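Local structure of penicillin-binding protein (Bacillus halodurans, 3TG9) at residues B[15-25]-B[306-316]; B[282-290]-B[298-306]. The protein probably binds beta-lactams through an active-site serine, as a member of the beta-lactamase and penicillin-binding protein family. All coordinates share one frame; numbering follows the deposited sequence.

Contact 1: B[15-25]-B[306-316]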
loop_
_atom_site.group_PDB
_atom_site.type_symbol
_atom_site.label_atom_id
_atom_site.label_comp_id
_atom_site.label_asym_id
_atom_site.label_seq_id
_atom_site.Cartn_x
_atom_site.Cartn_y
_atom_site.Cartn_z
ATOM N N LYS B 15 -9.408 6.125 -24.402
ATOM C CA LYS B 15 -9.612 6.352 -22.972
ATOM C C LYS B 15 -8.414 5.852 -22.170
ATOM O O LYS B 15 -8.570 5.022 -21.269
ATOM C CB LYS B 15 -10.882 5.646 -22.483
ATOM C CG LYS B 15 -12.094 5.797 -23.386
ATOM C CD LYS B 15 -12.508 7.247 -23.535
ATOM C CE LYS B 15 -13.638 7.391 -24.549
ATOM N NZ LYS B 15 -14.009 8.821 -24.769
ATOM N N LEU B 16 -7.224 6.347 -22.498
ATOM C CA LEU B 16 -6.014 5.872 -21.840
ATOM C C LEU B 16 -5.517 6.849 -20.796
ATOM O O LEU B 16 -5.152 7.982 -21.123
ATOM C CB LEU B 16 -4.894 5.596 -22.853
ATOM C CG LEU B 16 -3.626 4.979 -22.240
ATOM C CD1 LEU B 16 -3.893 3.552 -21.794
ATOM C CD2 LEU B 16 -2.467 5.010 -23.216
ATOM N N SER B 17 -5.497 6.402 -19.542
ATOM C CA SER B 17 -4.884 7.175 -18.474
ATOM C C SER B 17 -3.394 6.870 -18.410
ATOM O O SER B 17 -2.987 5.760 -18.047
ATOM C CB SER B 17 -5.541 6.864 -17.129
ATOM O OG SER B 17 -4.851 7.514 -16.073
ATOM N N GLY B 18 -2.587 7.850 -18.782
ATOM C CA GLY B 18 -1.147 7.726 -18.709
ATOM C C GLY B 18 -0.489 8.840 -19.500
ATOM O O GLY B 18 -1.046 9.933 -19.626
ATOM N N THR B 19 0.697 8.553 -20.030
ATOM C CA THR B 19 1.440 9.492 -20.861
ATOM C C THR B 19 2.044 8.782 -22.078
ATOM O O THR B 19 2.786 7.804 -21.935
ATOM C CB THR B 19 2.567 10.154 -20.071
ATOM O OG1 THR B 19 2.003 10.971 -19.035
ATOM C CG2 THR B 19 3.436 11.017 -20.991
ATOM N N ALA B 20 1.714 9.273 -23.271
ATOM C CA ALA B 20 2.311 8.762 -24.507
ATOM C C ALA B 20 3.320 9.750 -25.080
ATOM O O ALA B 20 3.207 10.956 -24.867
ATOM C CB ALA B 20 1.230 8.447 -25.533
ATOM N N LEU B 21 4.310 9.234 -25.802
ATOM C CA LEU B 21 5.326 10.065 -26.438
ATOM C C LEU B 21 5.672 9.530 -27.832
ATOM O O LEU B 21 5.690 8.315 -28.060
ATOM C CB LEU B 21 6.583 10.143 -25.564
ATOM C CG LEU B 21 7.856 10.793 -26.113
ATOM C CD1 LEU B 21 8.750 11.234 -24.984
ATOM C CD2 LEU B 21 8.616 9.846 -27.021
ATOM N N MET B 22 5.943 10.442 -28.762
ATOM C CA MET B 22 6.420 10.064 -30.099
ATOM C C MET B 22 7.499 11.017 -30.584
ATOM O O MET B 22 7.329 12.229 -30.536
ATOM C CB MET B 22 5.287 10.063 -31.116
ATOM C CG MET B 22 5.767 10.437 -32.501
ATOM S SD MET B 22 4.425 10.825 -33.631
ATOM C CE MET B 22 4.057 9.204 -34.284
ATOM N N LYS B 23 8.611 10.468 -31.047
ATOM C CA LYS B 23 9.686 11.297 -31.562
ATOM C C LYS B 23 10.159 10.797 -32.924
ATOM O O LYS B 23 10.434 9.605 -33.093
ATOM C CB LYS B 23 10.847 11.347 -30.575
ATOM C CG LYS B 23 12.173 11.683 -31.213
ATOM C CD LYS B 23 13.097 12.386 -30.243
ATOM C CE LYS B 23 14.456 12.605 -30.860
ATOM N NZ LYS B 23 14.968 13.969 -30.587
ATOM N N LYS B 24 10.237 11.714 -33.887
ATOM C CA LYS B 24 10.671 11.381 -35.245
ATOM C C LYS B 24 12.078 11.885 -35.528
ATOM O O LYS B 24 12.285 13.065 -35.792
ATOM C CB LYS B 24 9.689 11.938 -36.282
ATOM C CG LYS B 24 8.242 11.552 -36.012
ATOM C CD LYS B 24 7.413 11.466 -37.291
ATOM C CE LYS B 24 6.811 12.809 -37.681
ATOM N NZ LYS B 24 5.829 12.663 -38.800
ATOM N N GLY B 25 13.045 10.979 -35.463
ATOM C CA GLY B 25 14.422 11.309 -35.768
ATOM C C GLY B 25 15.004 12.390 -34.887
ATOM O O GLY B 25 15.387 12.127 -33.745
ATOM N N SER B 306 12.743 5.031 -39.470
ATOM C CA SER B 306 12.495 6.455 -39.355
ATOM C C SER B 306 13.270 7.035 -38.186
ATOM O O SER B 306 13.157 8.222 -37.887
ATOM C CB SER B 306 10.998 6.700 -39.181
ATOM O OG SER B 306 10.395 5.620 -38.480
ATOM N N ASN B 307 14.083 6.197 -37.550
ATOM C CA ASN B 307 14.665 6.543 -36.260
ATOM C C ASN B 307 13.596 7.085 -35.321
ATOM O O ASN B 307 13.817 8.055 -34.609
ATOM C CB ASN B 307 15.813 7.542 -36.414
ATOM C CG ASN B 307 17.163 6.859 -36.521
ATOM O OD1 ASN B 307 18.193 7.434 -36.169
ATOM N ND2 ASN B 307 17.162 5.617 -37.001
ATOM N N GLY B 308 12.429 6.453 -35.344
ATOM C CA GLY B 308 11.320 6.873 -34.512
ATOM C C GLY B 308 11.389 6.249 -33.134
ATOM O O GLY B 308 11.990 5.194 -32.959
ATOM N N ILE B 309 10.796 6.923 -32.153
ATOM C CA ILE B 309 10.668 6.397 -30.791
ATOM C C ILE B 309 9.241 6.628 -30.338
ATOM O O ILE B 309 8.710 7.731 -30.482
ATOM C CB ILE B 309 11.614 7.102 -29.799
ATOM C CG1 ILE B 309 13.079 6.832 -30.150
ATOM C CG2 ILE B 309 11.343 6.643 -28.376
ATOM C CD1 ILE B 309 14.057 7.650 -29.315
ATOM N N VAL B 310 8.612 5.577 -29.824
ATOM C CA VAL B 310 7.292 5.688 -29.211
ATOM C C VAL B 310 7.360 5.164 -27.771
ATOM O O VAL B 310 8.072 4.209 -27.472
ATOM C CB VAL B 310 6.199 4.940 -30.016
ATOM C CG1 VAL B 310 4.840 5.060 -29.328
ATOM C CG2 VAL B 310 6.123 5.489 -31.430
ATOM N N VAL B 311 6.661 5.835 -26.871
ATOM C CA VAL B 311 6.604 5.407 -25.483
ATOM C C VAL B 311 5.167 5.555 -25.045
ATOM O O VAL B 311 4.602 6.637 -25.147
ATOM C CB VAL B 311 7.492 6.269 -24.568
ATOM C CG1 VAL B 311 7.435 5.755 -23.148
ATOM C CG2 VAL B 311 8.932 6.289 -25.072
ATOM N N VAL B 312 4.560 4.469 -24.591
ATOM C CA VAL B 312 3.232 4.557 -23.996
ATOM C C VAL B 312 3.256 4.032 -22.562
ATOM O O VAL B 312 3.435 2.836 -22.336
ATOM C CB VAL B 312 2.176 3.810 -24.838
ATOM C CG1 VAL B 312 0.794 4.034 -24.272
ATOM C CG2 VAL B 312 2.231 4.280 -26.296
ATOM N N CYS B 313 3.108 4.941 -21.598
ATOM C CA CYS B 313 3.012 4.575 -20.187
ATOM C C CYS B 313 1.567 4.728 -19.729
ATOM O O CYS B 313 0.906 5.701 -20.076
ATOM C CB CYS B 313 3.926 5.458 -19.340
ATOM S SG CYS B 313 5.693 5.263 -19.636
ATOM N N ALA B 314 1.060 3.761 -18.975
ATOM C CA ALA B 314 -0.293 3.872 -18.436
ATOM C C ALA B 314 -0.399 3.321 -17.018
ATOM O O ALA B 314 0.190 2.281 -16.711
ATOM C CB ALA B 314 -1.285 3.183 -19.342
ATOM N N ASN B 315 -1.153 4.022 -16.166
ATOM C CA ASN B 315 -1.437 3.539 -14.814
ATOM C C ASN B 315 -2.800 2.862 -14.736
ATOM O O ASN B 315 -3.542 3.042 -13.782
ATOM C CB ASN B 315 -1.260 4.639 -13.740
ATOM C CG ASN B 315 -2.336 5.732 -13.798
ATOM O OD1 ASN B 315 -2.732 6.183 -14.882
ATOM N ND2 ASN B 315 -2.795 6.183 -12.616
ATOM N N GLN B 316 -3.116 2.101 -15.780
ATOM C CA GLN B 316 -4.262 1.195 -15.786
ATOM C C GLN B 316 -3.819 -0.126 -16.406
ATOM O O GLN B 316 -2.714 -0.231 -16.950
ATOM C CB GLN B 316 -5.425 1.780 -16.579
ATOM C CG GLN B 316 -5.129 1.937 -18.058
ATOM C CD GLN B 316 -6.279 2.573 -18.821
ATOM O OE1 GLN B 316 -6.487 3.785 -18.763
ATOM N NE2 GLN B 316 -7.024 1.752 -19.560
HETATM O O HOH W 1 16.414 9.203 -33.074
#
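Two antiparallel strands of the main beta-sheet, 18-24 and 308-314, pair here across some 280 residues of chain. Thr-19 with Cys-313, Leu-21 with Val-311 and Lys-23 with Ile-309 are hydrogen-bonded pairs, each joined by two backbone bonds. Gly-18 CA lies 3.2 Å from Cys-313 O, in a close CA-H...O contact. Beyond the strands single backbone bonds, Asn-315 N to Ser-17 O and Gly-25 N to Asn-307 O, continue the pairing, and side chains add to it at the Ser-17 end. Gln-316 OE1 accepts the backbone N of Ser-17 at 2.9 Å, and the N-H points almost straight at it (172°). The OG of Ser-17 donates to Asn-315 OD1 at 2.8 Å, in the carbonyl plane on a lone pair. With chi1 at 70°, Asn-315 turns its amide back to this hydroxyl. Asn-45, Leu-203 and Phe-36 hold the same amide.

Leu-16, Ala-20, Met-22, Val-310 and Val-312 lie on the face toward helix 320-330. There the two methyls of Leu-16 divide the work: CD1 meets Ala-314 CB and CD2 meets Val-312 CG1, both at 3.6 Å. On the face toward helix 234-245, the Leu-21 side chain crosses that of Val-311, its CD2 4.1 Å from Val-311 CG2. A water bridges Gly-25 O and Asn-307 O. A sheet joining N- and C-terminal strands, with helices on both faces, is typical of the serine beta-lactamase and penicillin-binding protein fold.

Contact 2: B[282-290]-B[298-306]; sequences GAISKYHVM and FHSAFYPTS
Tyr-287 and Phe-302 form one hydrogen-bonded pair of the antiparallel hairpin 284-293/296-303, and Val-289 and Ser-300 form the next. Four backbone bonds tie these pairs. Phe-302 N reaches Tyr-287 O at 2.8 Å, nearly along the C=O axis, and Val-289 N meets Ser-300 O in the same manner. Between them, His-288 and Ala-301 make a non-hydrogen-bonded pair with CA atoms only 4.1 Å apart.

Apolar contacts differ on the two faces. On the face of Tyr-287 and Val-289, Tyr-287 CE2 meets Pro-304 CG at 3.5 Å, and Tyr-287 CD2 comes to the edge of the Phe-302 ring, near the ring plane. Ile-284 CG2 lies over one face of the Tyr-287 ring, toward its rim. Further along, Val-289 CG2 touches Phe-298 CE2 at 3.7 Å. On the face of His-288 and Ala-301, Lys-286 runs alongside Tyr-303. Lys-286 CB lies 3.7 Å from Tyr-303 CD1. With CG between the backbone N and the carbonyl carbon (chi1 72°) and the chain extended beyond, CD follows the ring to Tyr-303 CE1, also 3.7 Å. Met-290 CB packs against the His-299 ring.

Polar groups mark the ends of these side chains. Lys-286 NZ forms a salt bridge with Glu-328, outside both segments, whose carboxylate also bonds the hydroxyl of Tyr-303. The hydroxyl of Ser-300 is held by Val-310 O and Trp-241. Where the strands part, a water takes over: it donates to Ser-285 O at 2.7 Å and accepts from Thr-305 N.

The chemistry implies that one carboxylate on helix 320-330 fixes the ends of two adjacent side chains, and that Glu-328 would probably favour a charged lysine against this largely buried face.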
loop_
_atom_site.group_PDB
_atom_site.type_symbol
_atom_site.label_atom_id
_atom_site.label_comp_id
_atom_site.label_asym_id
_atom_site.label_seq_id
_atom_site.Cartn_x
_atom_site.Cartn_y
_atom_site.Cartn_z
ATOM N N GLY B 282 12.286 -9.720 -44.494
ATOM C CA GLY B 282 13.729 -9.556 -44.444
ATOM C C GLY B 282 14.238 -8.186 -44.018
ATOM O O GLY B 282 15.292 -7.747 -44.472
ATOM N N ALA B 283 13.492 -7.506 -43.152
ATOM C CA ALA B 283 13.947 -6.248 -42.579
ATOM C C ALA B 283 13.330 -6.026 -41.190
ATOM O O ALA B 283 12.151 -6.302 -40.969
ATOM C CB ALA B 283 13.616 -5.099 -43.501
ATOM N N ILE B 284 14.142 -5.523 -40.262
ATOM C CA ILE B 284 13.685 -5.238 -38.908
ATOM C C ILE B 284 12.915 -3.925 -38.846
ATOM O O ILE B 284 13.462 -2.866 -39.132
ATOM C CB ILE B 284 14.862 -5.198 -37.913
ATOM C CG1 ILE B 284 15.415 -6.612 -37.707
ATOM C CG2 ILE B 284 14.407 -4.604 -36.592
ATOM C CD1 ILE B 284 16.763 -6.657 -37.028
ATOM N N SER B 285 11.644 -3.997 -38.471
ATOM C CA SER B 285 10.808 -2.805 -38.418
ATOM C C SER B 285 10.843 -2.112 -37.051
ATOM O O SER B 285 10.697 -0.889 -36.962
ATOM C CB SER B 285 9.374 -3.151 -38.800
ATOM O OG SER B 285 8.942 -4.311 -38.116
ATOM N N LYS B 286 11.038 -2.881 -35.984
ATOM C CA LYS B 286 11.149 -2.262 -34.664
ATOM C C LYS B 286 11.780 -3.135 -33.599
ATOM O O LYS B 286 11.727 -4.364 -33.658
ATOM C CB LYS B 286 9.800 -1.733 -34.167
ATOM C CG LYS B 286 8.798 -2.787 -33.751
ATOM C CD LYS B 286 7.671 -2.158 -32.938
ATOM C CE LYS B 286 6.432 -3.030 -32.955
ATOM N NZ LYS B 286 5.295 -2.433 -32.201
ATOM N N TYR B 287 12.420 -2.469 -32.650
ATOM C CA TYR B 287 12.813 -3.096 -31.410
ATOM C C TYR B 287 11.820 -2.586 -30.379
ATOM O O TYR B 287 11.514 -1.395 -30.348
ATOM C CB TYR B 287 14.228 -2.684 -31.036
ATOM C CG TYR B 287 15.238 -2.967 -32.120
ATOM C CD1 TYR B 287 15.764 -4.241 -32.287
ATOM C CD2 TYR B 287 15.668 -1.959 -32.976
ATOM C CE1 TYR B 287 16.699 -4.502 -33.266
ATOM C CE2 TYR B 287 16.594 -2.213 -33.967
ATOM C CZ TYR B 287 17.105 -3.488 -34.109
ATOM O OH TYR B 287 18.032 -3.748 -35.097
ATOM N N HIS B 288 11.281 -3.470 -29.557
ATOM C CA HIS B 288 10.278 -3.010 -28.609
ATOM C C HIS B 288 10.240 -3.788 -27.312
ATOM O O HIS B 288 10.644 -4.949 -27.244
ATOM C CB HIS B 288 8.890 -2.961 -29.269
ATOM C CG HIS B 288 8.314 -4.301 -29.598
ATOM N ND1 HIS B 288 8.819 -5.105 -30.603
ATOM C CD2 HIS B 288 7.255 -4.966 -29.084
ATOM C CE1 HIS B 288 8.101 -6.214 -30.678
ATOM N NE2 HIS B 288 7.152 -6.156 -29.763
ATOM N N VAL B 289 9.768 -3.121 -26.269
ATOM C CA VAL B 289 9.499 -3.782 -25.002
ATOM C C VAL B 289 8.073 -3.482 -24.598
ATOM O O VAL B 289 7.453 -2.554 -25.110
ATOM C CB VAL B 289 10.454 -3.333 -23.883
ATOM C CG1 VAL B 289 11.864 -3.817 -24.156
ATOM C CG2 VAL B 289 10.412 -1.815 -23.712
ATOM N N MET B 290 7.558 -4.277 -23.672
ATOM C CA MET B 290 6.221 -4.076 -23.159
ATOM C C MET B 290 6.178 -4.652 -21.764
ATOM O O MET B 290 7.090 -5.361 -21.349
ATOM C CB MET B 290 5.221 -4.817 -24.018
ATOM C CG MET B 290 5.351 -6.302 -23.828
ATOM S SD MET B 290 5.135 -7.213 -25.326
ATOM C CE MET B 290 6.390 -6.471 -26.354
ATOM N N PHE B 298 2.357 -0.933 -20.599
ATOM C CA PHE B 298 3.501 -0.211 -21.123
ATOM C C PHE B 298 3.902 -0.795 -22.474
ATOM O O PHE B 298 4.009 -2.005 -22.615
ATOM C CB PHE B 298 4.664 -0.346 -20.143
ATOM C CG PHE B 298 5.958 0.269 -20.617
ATOM C CD1 PHE B 298 6.112 1.651 -20.676
ATOM C CD2 PHE B 298 7.031 -0.537 -20.980
ATOM C CE1 PHE B 298 7.307 2.221 -21.077
ATOM C CE2 PHE B 298 8.224 0.023 -21.377
ATOM C CZ PHE B 298 8.361 1.408 -21.434
ATOM N N HIS B 299 4.103 0.070 -23.459
ATOM C CA HIS B 299 4.660 -0.342 -24.747
ATOM C C HIS B 299 5.620 0.725 -25.189
ATOM O O HIS B 299 5.304 1.907 -25.123
ATOM C CB HIS B 299 3.579 -0.505 -25.816
ATOM C CG HIS B 299 2.939 -1.854 -25.825
ATOM N ND1 HIS B 299 1.730 -2.111 -25.221
ATOM C CD2 HIS B 299 3.347 -3.028 -26.366
ATOM C CE1 HIS B 299 1.418 -3.384 -25.380
ATOM N NE2 HIS B 299 2.385 -3.962 -26.074
ATOM N N SER B 300 6.798 0.314 -25.632
ATOM C CA SER B 300 7.765 1.273 -26.135
ATOM C C SER B 300 8.603 0.638 -27.237
ATOM O O SER B 300 8.871 -0.564 -27.204
ATOM C CB SER B 300 8.651 1.776 -25.000
ATOM O OG SER B 300 9.284 2.986 -25.355
ATOM N N ALA B 301 9.019 1.451 -28.207
ATOM C CA ALA B 301 9.684 0.927 -29.386
ATOM C C ALA B 301 10.606 1.933 -30.050
ATOM O O ALA B 301 10.412 3.144 -29.943
ATOM C CB ALA B 301 8.653 0.428 -30.385
ATOM N N PHE B 302 11.616 1.410 -30.734
ATOM C CA PHE B 302 12.488 2.209 -31.576
ATOM C C PHE B 302 12.369 1.686 -33.007
ATOM O O PHE B 302 12.579 0.502 -33.267
ATOM C CB PHE B 302 13.931 2.104 -31.099
ATOM C CG PHE B 302 14.904 2.882 -31.938
ATOM C CD1 PHE B 302 15.573 2.276 -32.985
ATOM C CD2 PHE B 302 15.152 4.221 -31.675
ATOM C CE1 PHE B 302 16.473 2.996 -33.763
ATOM C CE2 PHE B 302 16.053 4.946 -32.448
ATOM C CZ PHE B 302 16.709 4.335 -33.492
ATOM N N TYR B 303 12.018 2.574 -33.928
ATOM C CA TYR B 303 11.825 2.200 -35.315
ATOM C C TYR B 303 13.035 2.619 -36.147
ATOM O O TYR B 303 13.167 3.783 -36.498
ATOM C CB TYR B 303 10.544 2.840 -35.846
ATOM C CG TYR B 303 9.333 2.542 -34.988
ATOM C CD1 TYR B 303 8.488 1.487 -35.284
ATOM C CD2 TYR B 303 9.043 3.313 -33.875
ATOM C CE1 TYR B 303 7.378 1.213 -34.499
ATOM C CE2 TYR B 303 7.937 3.039 -33.080
ATOM C CZ TYR B 303 7.110 1.992 -33.400
ATOM O OH TYR B 303 6.013 1.721 -32.605
ATOM N N PRO B 304 13.922 1.656 -36.453
ATOM C CA PRO B 304 15.202 1.871 -37.150
ATOM C C PRO B 304 15.047 2.621 -38.476
ATOM O O PRO B 304 15.936 3.375 -38.877
ATOM C CB PRO B 304 15.700 0.445 -37.428
ATOM C CG PRO B 304 14.986 -0.424 -36.446
ATOM C CD PRO B 304 13.651 0.226 -36.214
ATOM N N THR B 305 13.923 2.414 -39.146
ATOM C CA THR B 305 13.688 3.034 -40.445
ATOM C C THR B 305 13.624 4.552 -40.338
ATOM O O THR B 305 14.356 5.272 -41.024
ATOM C CB THR B 305 12.380 2.525 -41.071
ATOM O OG1 THR B 305 12.606 1.242 -41.671
ATOM C CG2 THR B 305 11.864 3.506 -42.116
ATOM N N SER B 306 12.743 5.031 -39.470
ATOM C CA SER B 306 12.495 6.455 -39.355
ATOM C C SER B 306 13.270 7.035 -38.186
ATOM O O SER B 306 13.157 8.222 -37.887
ATOM C CB SER B 306 10.998 6.700 -39.181
ATOM O OG SER B 306 10.395 5.620 -38.480
HETATM O O HOH W 2 11.163 1.107 -38.697
#

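How the contacts relate
The centres of contact 1 and contact 2 lie 13 Å apart in one antiparallel sheet. Four neighbouring strands of it come in the order 18-24, 308-314, 296-303, 284-293. The two inner ones follow each other in the chain through a short turn, and Ser-306 belongs to both contacts. A probable backbone hydrogen bond joins them directly: Val-312 N lies 2.7 Å from His-299 O. Along the chain, both segments of contact 2 come after 15-25, and the second runs into 306-316 at Ser-306. The N-terminal strand 18-24 thus pairs with 308-314, which links it to the hairpin 284-293/296-303, and helix 320-330 packs against both contacts.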